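Long-range contacts in Non-reducing end alpha-L-arabinofuranosidase BoGH43B (Bacteroides ovatus, PDB 5JOZ), which cleaves terminal non-reducing alpha-L-arabinofuranoside residues from the side branches of xyloglucan, converting its S units to X units: residues Pro358-Arg363 with Gly482-Gly487; Ala387-Arg392 with Val436-Thr441. One frame throughout, in Å; residues are numbered along the deposited sequence.

Contact 1: residues Pro358-Arg363 with Gly482-Gly487; sequences PSFIGR and GMYASG
I361 and M483 are joined twice through their backbones, as expected of a hydrogen-bonded pair in an antiparallel sheet; the pairing joins neighbouring strands within one sheet of the concanavalin A-like beta-sandwich domain. I361 N donates to M483 O over 2.9 Å in a nearly straight bond (168°), whereas M483 N reaches I361 O at 2.7 Å along a more bent path (134°). A485 N extends the ladder to S359 O. A water accepts from S359 N and donates to A485 O, linking the two backbones beside this bond. The S359 hydroxyl turns elsewhere, to the carbonyl of K346.

Apolar contacts fall on both faces. On one, Y484 presents the edge of its ring, CD1 standing 4.1 Å from F360 CB and CE1 4.2 Å from P358 CB, and F352 stacks on the same ring. With CG anti to the backbone N (chi1 171°), the F360 ring leans over toward the G362 end of its strand, bringing CE2 and CZ near G482 CA. G362 and G482 form a non-hydrogen-bonded pair with their CA atoms 3.4 Å apart, and a CB on G482 would collide with the F360 ring. Replacing F360 by alanine would probably open a gap beside G482, whose CA would lose CE2 and CZ. On the other face, M483 bends at chi3 to set CE 4.2 Å from I361 CB. The contact thus couples backbone pairing with glycines that admit an aromatic ring over the sheet.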
loop_
_atom_site.group_PDB
_atom_site.type_symbol
_atom_site.label_atom_id
_atom_site.label_comp_id
_atom_site.label_asym_id
_atom_site.label_seq_id
_atom_site.Cartn_x
_atom_site.Cartn_y
_atom_site.Cartn_z
ATOM N N PRO A 358 13.031 6.981 11.004
ATOM C CA PRO A 358 13.156 6.464 12.360
ATOM C C PRO A 358 13.346 4.946 12.381
ATOM O O PRO A 358 12.975 4.269 11.426
ATOM C CB PRO A 358 11.825 6.847 13.012
ATOM C CG PRO A 358 10.867 7.027 11.899
ATOM C CD PRO A 358 11.631 7.287 10.649
ATOM N N SER A 359 13.924 4.425 13.458
ATOM C CA SER A 359 14.100 2.983 13.624
ATOM C C SER A 359 12.733 2.280 13.855
ATOM O O SER A 359 12.347 1.937 14.978
ATOM C CB SER A 359 15.092 2.693 14.757
ATOM O OG SER A 359 16.280 3.463 14.601
ATOM N N PHE A 360 12.018 2.095 12.756
ATOM C CA PHE A 360 10.681 1.523 12.736
ATOM C C PHE A 360 10.679 0.458 11.655
ATOM O O PHE A 360 11.210 0.687 10.567
ATOM C CB PHE A 360 9.643 2.607 12.407
ATOM C CG PHE A 360 8.250 2.074 12.155
ATOM C CD1 PHE A 360 7.876 1.613 10.890
ATOM C CD2 PHE A 360 7.307 2.064 13.168
ATOM C CE1 PHE A 360 6.606 1.137 10.658
ATOM C CE2 PHE A 360 6.029 1.588 12.945
ATOM C CZ PHE A 360 5.679 1.122 11.689
ATOM N N ILE A 361 10.110 -0.699 11.969
ATOM C CA ILE A 361 9.925 -1.782 11.007
ATOM C C ILE A 361 8.538 -2.359 11.258
ATOM O O ILE A 361 8.249 -2.884 12.343
ATOM C CB ILE A 361 11.000 -2.883 11.138
ATOM C CG1 ILE A 361 12.408 -2.251 11.076
ATOM C CG2 ILE A 361 10.831 -3.942 10.038
ATOM C CD1 ILE A 361 13.574 -3.221 11.000
ATOM N N GLY A 362 7.670 -2.246 10.263
ATOM C CA GLY A 362 6.282 -2.631 10.452
ATOM C C GLY A 362 5.650 -3.291 9.260
ATOM O O GLY A 362 6.283 -3.484 8.219
ATOM N N ARG A 363 4.381 -3.635 9.431
ATOM C CA ARG A 363 3.622 -4.204 8.356
ATOM C C ARG A 363 2.183 -3.744 8.376
ATOM O O ARG A 363 1.645 -3.376 9.425
ATOM C CB ARG A 363 3.737 -5.724 8.378
ATOM C CG ARG A 363 2.912 -6.438 9.428
ATOM C CD ARG A 363 2.738 -7.895 9.050
ATOM N NE ARG A 363 3.840 -8.721 9.507
ATOM C CZ ARG A 363 3.950 -10.020 9.265
ATOM N NH1 ARG A 363 3.036 -10.664 8.548
ATOM N NH2 ARG A 363 4.995 -10.681 9.740
ATOM N N GLY A 482 4.058 -2.009 13.865
ATOM C CA GLY A 482 5.486 -2.249 13.761
ATOM C C GLY A 482 6.314 -2.131 15.024
ATOM O O GLY A 482 5.909 -1.513 16.004
ATOM N N MET A 483 7.499 -2.726 14.955
ATOM C CA MET A 483 8.529 -2.623 15.993
ATOM C C MET A 483 9.172 -1.248 15.883
ATOM O O MET A 483 9.297 -0.701 14.784
ATOM C CB MET A 483 9.581 -3.719 15.814
ATOM C CG MET A 483 9.003 -5.117 15.951
ATOM S SD MET A 483 10.048 -6.441 15.342
ATOM C CE MET A 483 9.918 -6.190 13.575
ATOM N N TYR A 484 9.570 -0.698 17.020
ATOM C CA TYR A 484 10.022 0.689 17.091
ATOM C C TYR A 484 11.024 0.889 18.223
ATOM O O TYR A 484 10.873 0.296 19.290
ATOM C CB TYR A 484 8.815 1.601 17.305
ATOM C CG TYR A 484 9.124 3.072 17.402
ATOM C CD1 TYR A 484 9.611 3.766 16.302
ATOM C CD2 TYR A 484 8.898 3.790 18.590
ATOM C CE1 TYR A 484 9.871 5.129 16.367
ATOM C CE2 TYR A 484 9.159 5.157 18.668
ATOM C CZ TYR A 484 9.647 5.818 17.550
ATOM O OH TYR A 484 9.929 7.164 17.584
ATOM N N ALA A 485 12.030 1.726 17.964
ATOM C CA ALA A 485 12.963 2.212 18.966
ATOM C C ALA A 485 13.339 3.681 18.692
ATOM O O ALA A 485 13.589 4.056 17.560
ATOM C CB ALA A 485 14.212 1.348 18.960
ATOM N N SER A 486 13.398 4.500 19.735
ATOM C CA SER A 486 13.851 5.884 19.606
ATOM C C SER A 486 14.363 6.425 20.939
ATOM O O SER A 486 13.786 6.147 21.993
ATOM C CB SER A 486 12.709 6.765 19.089
ATOM O OG SER A 486 13.068 8.139 19.065
ATOM N N GLY A 487 15.441 7.203 20.887
ATOM C CA GLY A 487 15.924 7.927 22.052
ATOM C C GLY A 487 15.532 9.393 22.086
ATOM O O GLY A 487 15.990 10.114 22.957
HETATM O O HOH W 1 14.919 5.817 16.051
#

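Contact 2: residues Ala387-Arg392 with Val436-Thr441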
loop_
_atom_site.group_PDB
_atom_site.type_symbol
_atom_site.label_atom_id
_atom_site.label_comp_id
_atom_site.label_asym_id
_atom_site.label_seq_id
_atom_site.Cartn_x
_atom_site.Cartn_y
_atom_site.Cartn_z
ATOM N N ALA A 387 11.338 1.648 23.368
ATOM C CA ALA A 387 11.223 0.674 22.300
ATOM C C ALA A 387 10.032 -0.232 22.567
ATOM O O ALA A 387 9.678 -0.493 23.725
ATOM C CB ALA A 387 12.494 -0.157 22.182
ATOM N N GLY A 388 9.417 -0.713 21.493
ATOM C CA GLY A 388 8.245 -1.552 21.604
ATOM C C GLY A 388 7.512 -1.631 20.292
ATOM O O GLY A 388 8.147 -1.701 19.238
ATOM N N LEU A 389 6.176 -1.613 20.369
ATOM C CA LEU A 389 5.297 -1.695 19.211
ATOM C C LEU A 389 4.524 -0.411 19.014
ATOM O O LEU A 389 4.191 0.277 19.975
ATOM C CB LEU A 389 4.311 -2.851 19.353
ATOM C CG LEU A 389 4.924 -4.228 19.579
ATOM C CD1 LEU A 389 3.834 -5.278 19.660
ATOM C CD2 LEU A 389 5.960 -4.579 18.514
ATOM N N VAL A 390 4.238 -0.096 17.752
ATOM C CA VAL A 390 3.507 1.115 17.394
ATOM C C VAL A 390 2.403 0.806 16.381
ATOM O O VAL A 390 2.612 0.033 15.438
ATOM C CB VAL A 390 4.462 2.197 16.834
ATOM C CG1 VAL A 390 3.693 3.424 16.329
ATOM C CG2 VAL A 390 5.456 2.600 17.917
ATOM N N VAL A 391 1.235 1.405 16.613
ATOM C CA VAL A 391 0.156 1.473 15.648
ATOM C C VAL A 391 0.336 2.839 15.013
ATOM O O VAL A 391 0.128 3.861 15.667
ATOM C CB VAL A 391 -1.231 1.358 16.330
ATOM C CG1 VAL A 391 -2.348 1.398 15.308
ATOM C CG2 VAL A 391 -1.320 0.074 17.152
ATOM N N ARG A 392 0.766 2.853 13.753
ATOM C CA ARG A 392 1.031 4.092 13.039
ATOM C C ARG A 392 -0.052 4.318 12.021
ATOM O O ARG A 392 -0.369 3.413 11.266
ATOM C CB ARG A 392 2.376 4.027 12.316
ATOM C CG ARG A 392 2.595 5.083 11.219
ATOM C CD ARG A 392 3.975 4.862 10.627
ATOM N NE ARG A 392 4.286 5.777 9.534
ATOM C CZ ARG A 392 4.698 7.034 9.682
ATOM N NH1 ARG A 392 4.883 7.574 10.896
ATOM N NH2 ARG A 392 4.946 7.762 8.596
ATOM N N VAL A 436 10.089 -9.190 27.761
ATOM C CA VAL A 436 8.727 -8.662 27.860
ATOM C C VAL A 436 7.991 -8.989 26.573
ATOM O O VAL A 436 8.521 -8.805 25.475
ATOM C CB VAL A 436 8.699 -7.136 28.112
ATOM C CG1 VAL A 436 7.269 -6.628 28.303
ATOM C CG2 VAL A 436 9.532 -6.790 29.327
ATOM N N ILE A 437 6.776 -9.508 26.715
ATOM C CA ILE A 437 5.912 -9.751 25.582
ATOM C C ILE A 437 4.965 -8.586 25.532
ATOM O O ILE A 437 4.193 -8.378 26.469
ATOM C CB ILE A 437 5.110 -11.056 25.713
ATOM C CG1 ILE A 437 6.069 -12.252 25.755
ATOM C CG2 ILE A 437 4.113 -11.170 24.554
ATOM C CD1 ILE A 437 5.397 -13.585 26.023
ATOM N N LEU A 438 5.051 -7.821 24.444
ATOM C CA LEU A 438 4.155 -6.711 24.182
ATOM C C LEU A 438 3.145 -7.187 23.185
ATOM O O LEU A 438 3.497 -7.862 22.228
ATOM C CB LEU A 438 4.916 -5.530 23.602
ATOM C CG LEU A 438 5.952 -4.867 24.495
ATOM C CD1 LEU A 438 6.586 -3.735 23.714
ATOM C CD2 LEU A 438 5.362 -4.345 25.794
ATOM N N SER A 439 1.894 -6.803 23.386
ATOM C CA SER A 439 0.785 -7.390 22.652
ATOM C C SER A 439 -0.250 -6.314 22.280
ATOM O O SER A 439 -0.572 -5.443 23.090
ATOM C CB SER A 439 0.181 -8.508 23.503
ATOM O OG SER A 439 -0.389 -9.518 22.704
ATOM N N ILE A 440 -0.712 -6.347 21.029
ATOM C CA ILE A 440 -1.770 -5.467 20.543
ATOM C C ILE A 440 -2.812 -6.344 19.891
ATOM O O ILE A 440 -2.489 -7.113 18.993
ATOM C CB ILE A 440 -1.278 -4.468 19.482
ATOM C CG1 ILE A 440 -0.160 -3.588 20.052
ATOM C CG2 ILE A 440 -2.441 -3.615 18.969
ATOM C CD1 ILE A 440 0.703 -2.966 18.987
ATOM N N THR A 441 -4.050 -6.231 20.356
ATOM C CA THR A 441 -5.163 -6.967 19.788
ATOM C C THR A 441 -6.135 -5.945 19.213
ATOM O O THR A 441 -6.226 -4.811 19.705
ATOM C CB THR A 441 -5.854 -7.880 20.825
ATOM O OG1 THR A 441 -6.606 -7.095 21.753
ATOM C CG2 THR A 441 -4.832 -8.718 21.572
#
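L389 CB and I440 CD1 touch at 3.6 Å in the interior of a beta-sandwich. The strands 389-392 and 436-441 belong to different sheets; their short axes come within 8.4 Å and run at 22° to each other, a spacing bridged by side chains instead of backbone bonds.

The apolar contacts form a row. I440 has CG1 anti to its carbonyl carbon (chi1 -59°), and its extended chain carries CD1 between L389 and V391, where it also comes 4.1 Å from V391 CG2. The side chains of L389 and I440 lie alongside with their ends pointing opposite ways, and L389 CD1 lies 4.1 Å from L438 CB. The same methyl rests 3.7 Å from L438 O, a van der Waals contact with the backbone.

A second kind of contact involves the main chain of the corner at G388. L438 pushes its CD1 methyl to 3.5 Å from G388 CA, and a CB at this position would strike that methyl. Other strands close in around the row: A374 touches L389, L401 and I451 touch L438, and Y447 touches V391. Cohesion here comes from branched aliphatic groups fitted past one another, implying that the two layers are held by the hydrophobic effect and by shape, while hydrogen bonding is left to each sheet.

How the contacts relate
Both contacts lie in the C-terminal concanavalin A-like domain, on the same side of the chain's centre and with their own centres about 10 Å apart. Along the chain they are nested: 358-363 comes first, then 387-392 and 436-441, and 482-487 closes the loop around them. Strand 480-486 is the common element, since it pairs with 359-364 along one edge and with 389-392 along the other, where G482 O is 2.8 Å from V390 N. Contact 1 therefore builds one sheet laterally, and contact 2 ties that sheet to its partner, which contains 436-442. Together they illustrate the two directions of beta-sandwich assembly, away from the probable catalytic residues.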